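Local structure of siderophore periplasmic binding protein (Thermobifida fusca, 5DH0) at residues R44-L56 with I60-Y73. The protein probably binds an iron-loaded siderophore of the fuscachelin type outside the cell membrane and hands it on for uptake. Residues are numbered along the deposited sequence; the frame is centred on the assembly and turned at random.
Sequences RIVALEFGTEVVL and IEPVGVIEPVATLY
Val63 lays CG1 over the centre of one face of the Arg44 guanidinium, 3.7 Å from CZ, while its backbone N donates to Ile45 O at 2.8 Å, tilted 31° from the carbonyl plane. Arg44 NH1 is hydrogen-bonded to Gln103 O, which helps to place the group against the valine methyl. The strands 45-47 and 64-66 run parallel from here: Ala47 N donates to Gly64 O and Ile66 N to Ala47 O, the latter at 3.1 Å, each donor close to the line of the C=O although the N-H itself is bent. One water joins Ile45 N to Glu61 O beside the first rung.

On the helix side, Val55 O accepts from Ile60 N at 2.9 Å. A chi1 of -68° sets CG1 of Val55 anti to the carbonyl carbon and leaves CG2 between backbone N and carbonyl carbon, where it meets CG of Pro62. The CD1 methyls of Ile45 and Ile60 touch at 3.7 Å where the two side chains cross.

Farther along, the Tyr73 hydroxyl reaches Thr52, with OH 3.2 Å from CB, and OH lies 3.1 Å from Glu53 OE2; Leu56 CD1 comes obliquely to the ring at CD1. Leu72 CB covers the centre of one ring face. Cutting Tyr73 back to an alanine would probably open a gap beside Leu56 CD1 and Thr52 CG2. The Glu53 chain, folded at chi2 (71°), brings its carboxylate to the tyrosine, and OE2 also pairs with Arg290 and accepts from a water held by Leu72 O.

Together these contacts close a beta-alpha-beta unit, strand 45-47, helix 52-57 and strand 64-66, in a five-stranded parallel sheet. Backbone bonds and aliphatic side chains fasten the strand end, and the equally buried Tyr73 end sets an aromatic ring beside the Glu53-Arg290 salt bridge, which would be expected to stabilise Glu53 as a carboxylate.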
ATOM      1  N   ARG A  44     -14.540  28.340  39.589  1.00 37.13           N
ATOM      2  CA  ARG A  44     -14.252  29.357  38.598  1.00 42.30           C
ATOM      3  C   ARG A  44     -13.035  28.971  37.786  1.00 37.74           C
ATOM      4  O   ARG A  44     -11.903  29.296  38.166  1.00 39.01           O
ATOM      5  CB  ARG A  44     -14.025  30.714  39.265  1.00 40.63           C
ATOM      6  CG  ARG A  44     -15.123  31.147  40.199  1.00 39.41           C
ATOM      7  CD  ARG A  44     -15.033  32.630  40.446  1.00 37.61           C
ATOM      8  NE  ARG A  44     -16.179  33.262  39.822  1.00 47.55           N
ATOM      9  CZ  ARG A  44     -16.113  34.268  38.970  1.00 44.38           C
ATOM     10  NH1 ARG A  44     -14.951  34.795  38.631  1.00 55.66           N
ATOM     11  NH2 ARG A  44     -17.225  34.736  38.460  1.00 55.89           N
ATOM     12  N   ILE A  45     -13.261  28.292  36.668  1.00 34.46           N
ATOM     13  CA  ILE A  45     -12.161  27.727  35.895  1.00 39.18           C
ATOM     14  C   ILE A  45     -11.841  28.576  34.662  1.00 39.15           C
ATOM     15  O   ILE A  45     -12.745  28.928  33.893  1.00 39.80           O
ATOM     16  CB  ILE A  45     -12.500  26.276  35.484  1.00 36.35           C
ATOM     17  CG1 ILE A  45     -12.636  25.423  36.744  1.00 39.56           C
ATOM     18  CG2 ILE A  45     -11.439  25.687  34.550  1.00 35.69           C
ATOM     19  CD1 ILE A  45     -13.413  24.156  36.562  1.00 39.45           C
ATOM     20  N   VAL A  46     -10.568  28.935  34.492  1.00 37.70           N
ATOM     21  CA  VAL A  46     -10.108  29.478  33.208  1.00 37.21           C
ATOM     22  C   VAL A  46      -9.526  28.347  32.366  1.00 38.99           C
ATOM     23  O   VAL A  46      -8.544  27.712  32.751  1.00 40.58           O
ATOM     24  CB  VAL A  46      -9.060  30.591  33.367  1.00 37.76           C
ATOM     25  CG1 VAL A  46      -8.335  30.837  32.043  1.00 38.83           C
ATOM     26  CG2 VAL A  46      -9.725  31.870  33.828  1.00 40.48           C
ATOM     27  N   ALA A  47     -10.160  28.088  31.229  1.00 38.44           N
ATOM     28  CA  ALA A  47      -9.701  27.060  30.301  1.00 38.85           C
ATOM     29  C   ALA A  47      -8.798  27.657  29.233  1.00 37.96           C
ATOM     30  O   ALA A  47      -9.268  28.339  28.325  1.00 38.95           O
ATOM     31  CB  ALA A  47     -10.893  26.356  29.648  1.00 31.64           C
ATOM     32  N   LEU A  48      -7.499  27.419  29.343  1.00 41.06           N
ATOM     33  CA  LEU A  48      -6.611  27.744  28.240  1.00 40.04           C
ATOM     34  C   LEU A  48      -6.692  26.604  27.223  1.00 42.12           C
ATOM     35  O   LEU A  48      -7.630  25.784  27.277  1.00 37.10           O
ATOM     36  CB  LEU A  48      -5.186  27.976  28.730  1.00 37.94           C
ATOM     37  CG  LEU A  48      -5.138  29.081  29.789  1.00 38.18           C
ATOM     38  CD1 LEU A  48      -3.738  29.305  30.304  1.00 39.31           C
ATOM     39  CD2 LEU A  48      -5.731  30.375  29.260  1.00 39.94           C
ATOM     40  N   GLU A  49      -5.733  26.548  26.301  1.00 41.46           N
ATOM     41  CA  GLU A  49      -5.815  25.583  25.205  1.00 43.54           C
ATOM     42  C   GLU A  49      -5.955  24.144  25.722  1.00 40.16           C
ATOM     43  O   GLU A  49      -5.291  23.757  26.687  1.00 38.92           O
ATOM     44  CB  GLU A  49      -4.600  25.689  24.276  1.00 43.08           C
ATOM     45  CG  GLU A  49      -4.837  24.993  22.940  1.00 44.63           C
ATOM     46  CD  GLU A  49      -3.588  24.866  22.086  1.00 51.32           C
ATOM     47  OE1 GLU A  49      -2.491  24.653  22.664  1.00 46.57           O
ATOM     48  OE2 GLU A  49      -3.717  24.960  20.835  1.00 49.14           O
ATOM     49  N   PHE A  50      -6.853  23.399  25.068  1.00 35.54           N
ATOM     50  CA  PHE A  50      -7.253  22.025  25.400  1.00 41.43           C
ATOM     51  C   PHE A  50      -8.087  21.942  26.671  1.00 39.63           C
ATOM     52  O   PHE A  50      -8.574  20.863  27.017  1.00 39.38           O
ATOM     53  CB  PHE A  50      -6.033  21.088  25.509  1.00 39.08           C
ATOM     54  CG  PHE A  50      -5.206  21.062  24.265  1.00 39.32           C
ATOM     55  CD1 PHE A  50      -5.721  20.524  23.091  1.00 43.23           C
ATOM     56  CD2 PHE A  50      -3.941  21.628  24.245  1.00 38.37           C
ATOM     57  CE1 PHE A  50      -4.979  20.531  21.912  1.00 42.11           C
ATOM     58  CE2 PHE A  50      -3.190  21.630  23.083  1.00 45.32           C
ATOM     59  CZ  PHE A  50      -3.713  21.084  21.909  1.00 45.37           C
ATOM     60  N   GLY A  51      -8.270  23.071  27.350  1.00 37.91           N
ATOM     61  CA  GLY A  51      -9.123  23.108  28.526  1.00 33.62           C
ATOM     62  C   GLY A  51     -10.606  23.191  28.178  1.00 35.94           C
ATOM     63  O   GLY A  51     -11.450  22.726  28.942  1.00 34.92           O
ATOM     64  N   THR A  52     -10.928  23.785  27.031  1.00 36.23           N
ATOM     65  CA  THR A  52     -12.320  24.001  26.648  1.00 37.61           C
ATOM     66  C   THR A  52     -13.102  22.692  26.531  1.00 38.41           C
ATOM     67  O   THR A  52     -14.228  22.587  27.024  1.00 35.03           O
ATOM     68  CB  THR A  52     -12.435  24.745  25.306  1.00 38.25           C
ATOM     69  OG1 THR A  52     -11.672  25.956  25.356  1.00 43.19           O
ATOM     70  CG2 THR A  52     -13.889  25.066  25.018  1.00 34.04           C
ATOM     71  N   GLU A  53     -12.498  21.699  25.880  1.00 39.95           N
ATOM     72  CA  GLU A  53     -13.115  20.376  25.717  1.00 35.98           C
ATOM     73  C   GLU A  53     -13.380  19.738  27.079  1.00 39.25           C
ATOM     74  O   GLU A  53     -14.353  19.000  27.265  1.00 35.47           O
ATOM     75  CB  GLU A  53     -12.219  19.464  24.866  1.00 35.55           C
ATOM     76  CG  GLU A  53     -12.114  19.889  23.382  1.00 42.92           C
ATOM     77  CD  GLU A  53     -11.293  21.179  23.157  1.00 42.75           C
ATOM     78  OE1 GLU A  53     -10.691  21.721  24.121  1.00 36.45           O
ATOM     79  OE2 GLU A  53     -11.269  21.661  22.004  1.00 46.34           O
ATOM     80  N   VAL A  54     -12.518  20.041  28.042  1.00 36.94           N
ATOM     81  CA  VAL A  54     -12.652  19.464  29.374  1.00 37.25           C
ATOM     82  C   VAL A  54     -13.841  20.045  30.133  1.00 40.40           C
ATOM     83  O   VAL A  54     -14.651  19.292  30.685  1.00 39.20           O
ATOM     84  CB  VAL A  54     -11.366  19.662  30.186  1.00 39.27           C
ATOM     85  CG1 VAL A  54     -11.560  19.236  31.647  1.00 37.16           C
ATOM     86  CG2 VAL A  54     -10.241  18.871  29.540  1.00 37.67           C
ATOM     87  N   VAL A  55     -13.955  21.373  30.161  1.00 38.01           N
ATOM     88  CA  VAL A  55     -15.044  21.999  30.901  1.00 39.31           C
ATOM     89  C   VAL A  55     -16.391  21.711  30.217  1.00 40.73           C
ATOM     90  O   VAL A  55     -17.400  21.488  30.897  1.00 40.62           O
ATOM     91  CB  VAL A  55     -14.834  23.541  31.092  1.00 40.81           C
ATOM     92  CG1 VAL A  55     -13.670  23.804  32.030  1.00 33.47           C
ATOM     93  CG2 VAL A  55     -14.652  24.277  29.757  1.00 37.84           C
ATOM     94  N   LEU A  56     -16.420  21.679  28.887  1.00 35.76           N
ATOM     95  CA  LEU A  56     -17.671  21.347  28.206  1.00 37.10           C
ATOM     96  C   LEU A  56     -18.177  19.948  28.603  1.00 40.49           C
ATOM     97  O   LEU A  56     -19.348  19.782  28.924  1.00 40.97           O
ATOM     98  CB  LEU A  56     -17.514  21.448  26.688  1.00 34.06           C
ATOM     99  CG  LEU A  56     -17.453  22.899  26.176  1.00 42.42           C
ATOM    100  CD1 LEU A  56     -16.981  22.970  24.731  1.00 36.61           C
ATOM    101  CD2 LEU A  56     -18.799  23.601  26.334  1.00 35.93           C
ATOM    102  N   ILE A  60     -19.185  22.225  33.032  1.00 39.86           N
ATOM    103  CA  ILE A  60     -18.767  23.412  33.773  1.00 43.76           C
ATOM    104  C   ILE A  60     -18.746  24.652  32.882  1.00 41.64           C
ATOM    105  O   ILE A  60     -18.252  24.598  31.765  1.00 46.19           O
ATOM    106  CB  ILE A  60     -17.370  23.210  34.388  1.00 42.60           C
ATOM    107  CG1 ILE A  60     -17.433  22.186  35.516  1.00 40.93           C
ATOM    108  CG2 ILE A  60     -16.777  24.527  34.863  1.00 41.74           C
ATOM    109  CD1 ILE A  60     -16.076  21.667  35.904  1.00 38.31           C
ATOM    110  N   GLU A  61     -19.296  25.762  33.362  1.00 42.71           N
ATOM    111  CA  GLU A  61     -19.169  27.035  32.652  1.00 44.82           C
ATOM    112  C   GLU A  61     -17.886  27.743  33.092  1.00 44.37           C
ATOM    113  O   GLU A  61     -17.780  28.209  34.236  1.00 39.00           O
ATOM    114  CB  GLU A  61     -20.375  27.935  32.908  1.00 45.86           C
ATOM    115  CG  GLU A  61     -21.708  27.375  32.431  1.00 53.63           C
ATOM    116  CD  GLU A  61     -22.851  28.386  32.558  1.00 65.96           C
ATOM    117  OE1 GLU A  61     -22.664  29.572  32.192  1.00 65.48           O
ATOM    118  OE2 GLU A  61     -23.940  27.995  33.025  1.00 74.52           O
ATOM    119  N   PRO A  62     -16.902  27.823  32.187  1.00 41.79           N
ATOM    120  CA  PRO A  62     -15.611  28.422  32.540  1.00 37.71           C
ATOM    121  C   PRO A  62     -15.777  29.914  32.680  1.00 38.64           C
ATOM    122  O   PRO A  62     -16.690  30.460  32.055  1.00 39.94           O
ATOM    123  CB  PRO A  62     -14.714  28.064  31.355  1.00 36.21           C
ATOM    124  CG  PRO A  62     -15.665  27.938  30.195  1.00 36.83           C
ATOM    125  CD  PRO A  62     -16.998  27.488  30.755  1.00 38.92           C
ATOM    126  N   VAL A  63     -14.947  30.567  33.485  1.00 38.62           N
ATOM    127  CA  VAL A  63     -15.047  32.021  33.614  1.00 36.75           C
ATOM    128  C   VAL A  63     -14.155  32.773  32.606  1.00 38.54           C
ATOM    129  O   VAL A  63     -14.172  34.010  32.553  1.00 40.28           O
ATOM    130  CB  VAL A  63     -14.703  32.477  35.040  1.00 36.22           C
ATOM    131  CG1 VAL A  63     -15.790  32.029  35.995  1.00 34.20           C
ATOM    132  CG2 VAL A  63     -13.331  31.949  35.457  1.00 35.66           C
ATOM    133  N   GLY A  64     -13.403  32.017  31.803  1.00 38.15           N
ATOM    134  CA  GLY A  64     -12.554  32.561  30.754  1.00 35.89           C
ATOM    135  C   GLY A  64     -12.073  31.451  29.837  1.00 38.42           C
ATOM    136  O   GLY A  64     -11.767  30.351  30.295  1.00 41.88           O
ATOM    137  N   VAL A  65     -12.011  31.712  28.539  1.00 37.37           N
ATOM    138  CA  VAL A  65     -11.550  30.689  27.599  1.00 39.91           C
ATOM    139  C   VAL A  65     -10.561  31.231  26.606  1.00 38.09           C
ATOM    140  O   VAL A  65     -10.485  32.438  26.384  1.00 41.12           O
ATOM    141  CB  VAL A  65     -12.710  30.051  26.783  1.00 35.65           C
ATOM    142  CG1 VAL A  65     -13.623  29.279  27.676  1.00 31.92           C
ATOM    143  CG2 VAL A  65     -13.481  31.116  26.013  1.00 32.39           C
ATOM    144  N   ILE A  66      -9.806  30.323  26.006  1.00 39.65           N
ATOM    145  CA  ILE A  66      -9.057  30.648  24.809  1.00 38.93           C
ATOM    146  C   ILE A  66     -10.068  30.926  23.708  1.00 41.49           C
ATOM    147  O   ILE A  66     -11.129  30.284  23.656  1.00 36.42           O
ATOM    148  CB  ILE A  66      -8.097  29.509  24.385  1.00 40.75           C
ATOM    149  CG1 ILE A  66      -7.408  29.864  23.060  1.00 43.57           C
ATOM    150  CG2 ILE A  66      -8.852  28.198  24.242  1.00 33.94           C
ATOM    151  CD1 ILE A  66      -6.350  28.893  22.625  1.00 39.69           C
ATOM    152  N   GLU A  67      -9.753  31.917  22.876  1.00 38.90           N
ATOM    153  CA  GLU A  67     -10.540  32.261  21.696  1.00 42.01           C
ATOM    154  C   GLU A  67     -11.126  30.997  21.059  1.00 43.91           C
ATOM    155  O   GLU A  67     -10.387  30.120  20.609  1.00 41.94           O
ATOM    156  CB  GLU A  67      -9.661  33.029  20.696  1.00 40.68           C
ATOM    157  CG  GLU A  67     -10.371  33.487  19.451  1.00 47.49           C
ATOM    158  CD  GLU A  67     -11.111  34.804  19.655  1.00 56.76           C
ATOM    159  OE1 GLU A  67     -12.290  34.768  20.079  1.00 55.15           O
ATOM    160  OE2 GLU A  67     -10.506  35.874  19.408  1.00 61.41           O
ATOM    161  N   PRO A  68     -12.456  30.862  21.092  1.00 42.11           N
ATOM    162  CA  PRO A  68     -13.033  29.619  20.571  1.00 38.59           C
ATOM    163  C   PRO A  68     -12.982  29.524  19.050  1.00 41.35           C
ATOM    164  O   PRO A  68     -13.099  30.512  18.336  1.00 41.27           O
ATOM    165  CB  PRO A  68     -14.485  29.649  21.079  1.00 38.57           C
ATOM    166  CG  PRO A  68     -14.729  31.031  21.546  1.00 40.59           C
ATOM    167  CD  PRO A  68     -13.417  31.659  21.867  1.00 40.93           C
ATOM    168  N   VAL A  69     -12.788  28.301  18.581  1.00 42.08           N
ATOM    169  CA  VAL A  69     -12.666  27.978  17.181  1.00 36.34           C
ATOM    170  C   VAL A  69     -13.881  27.147  16.797  1.00 39.49           C
ATOM    171  O   VAL A  69     -14.004  26.008  17.239  1.00 43.26           O
ATOM    172  CB  VAL A  69     -11.356  27.201  16.921  1.00 42.03           C
ATOM    173  CG1 VAL A  69     -11.255  26.738  15.473  1.00 30.20           C
ATOM    174  CG2 VAL A  69     -10.149  28.046  17.335  1.00 35.55           C
ATOM    175  N   ALA A  70     -14.777  27.705  15.987  1.00 41.89           N
ATOM    176  CA  ALA A  70     -16.061  27.070  15.671  1.00 41.91           C
ATOM    177  C   ALA A  70     -15.957  25.633  15.170  1.00 43.95           C
ATOM    178  O   ALA A  70     -16.792  24.788  15.510  1.00 44.09           O
ATOM    179  CB  ALA A  70     -16.802  27.888  14.654  1.00 38.99           C
ATOM    180  N   THR A  71     -14.938  25.360  14.364  1.00 42.32           N
ATOM    181  CA  THR A  71     -14.759  24.037  13.774  1.00 43.91           C
ATOM    182  C   THR A  71     -14.588  22.908  14.813  1.00 42.08           C
ATOM    183  O   THR A  71     -14.931  21.769  14.530  1.00 44.65           O
ATOM    184  CB  THR A  71     -13.560  24.044  12.793  1.00 47.23           C
ATOM    185  OG1 THR A  71     -12.434  24.690  13.404  1.00 47.43           O
ATOM    186  CG2 THR A  71     -13.917  24.804  11.516  1.00 47.60           C
ATOM    187  N   LEU A  72     -14.116  23.223  16.020  1.00 42.19           N
ATOM    188  CA  LEU A  72     -13.941  22.209  17.077  1.00 40.15           C
ATOM    189  C   LEU A  72     -15.204  21.871  17.893  1.00 43.50           C
ATOM    190  O   LEU A  72     -15.169  20.978  18.761  1.00 38.19           O
ATOM    191  CB  LEU A  72     -12.856  22.654  18.065  1.00 39.13           C
ATOM    192  CG  LEU A  72     -11.428  22.885  17.572  1.00 44.75           C
ATOM    193  CD1 LEU A  72     -10.591  23.550  18.651  1.00 45.25           C
ATOM    194  CD2 LEU A  72     -10.809  21.580  17.162  1.00 44.57           C
ATOM    195  N   TYR A  73     -16.307  22.579  17.651  1.00 38.50           N
ATOM    196  CA  TYR A  73     -17.470  22.458  18.538  1.00 43.16           C
ATOM    197  C   TYR A  73     -18.779  22.359  17.785  1.00 44.29           C
ATOM    198  O   TYR A  73     -18.837  22.687  16.600  1.00 43.16           O
ATOM    199  CB  TYR A  73     -17.531  23.645  19.508  1.00 39.33           C
ATOM    200  CG  TYR A  73     -16.224  23.859  20.226  1.00 44.36           C
ATOM    201  CD1 TYR A  73     -15.793  22.963  21.202  1.00 38.45           C
ATOM    202  CD2 TYR A  73     -15.403  24.940  19.908  1.00 42.57           C
ATOM    203  CE1 TYR A  73     -14.583  23.140  21.848  1.00 38.47           C
ATOM    204  CE2 TYR A  73     -14.195  25.130  20.552  1.00 42.71           C
ATOM    205  CZ  TYR A  73     -13.792  24.226  21.521  1.00 43.00           C
ATOM    206  OH  TYR A  73     -12.590  24.414  22.156  1.00 53.71           O
TER
HETATM  207  O   HOH W   1     -15.831  27.783  36.034  1.00 43.86           O
HETATM  208  O   HOH W   2     -12.725  19.804  19.985  1.00 40.77           O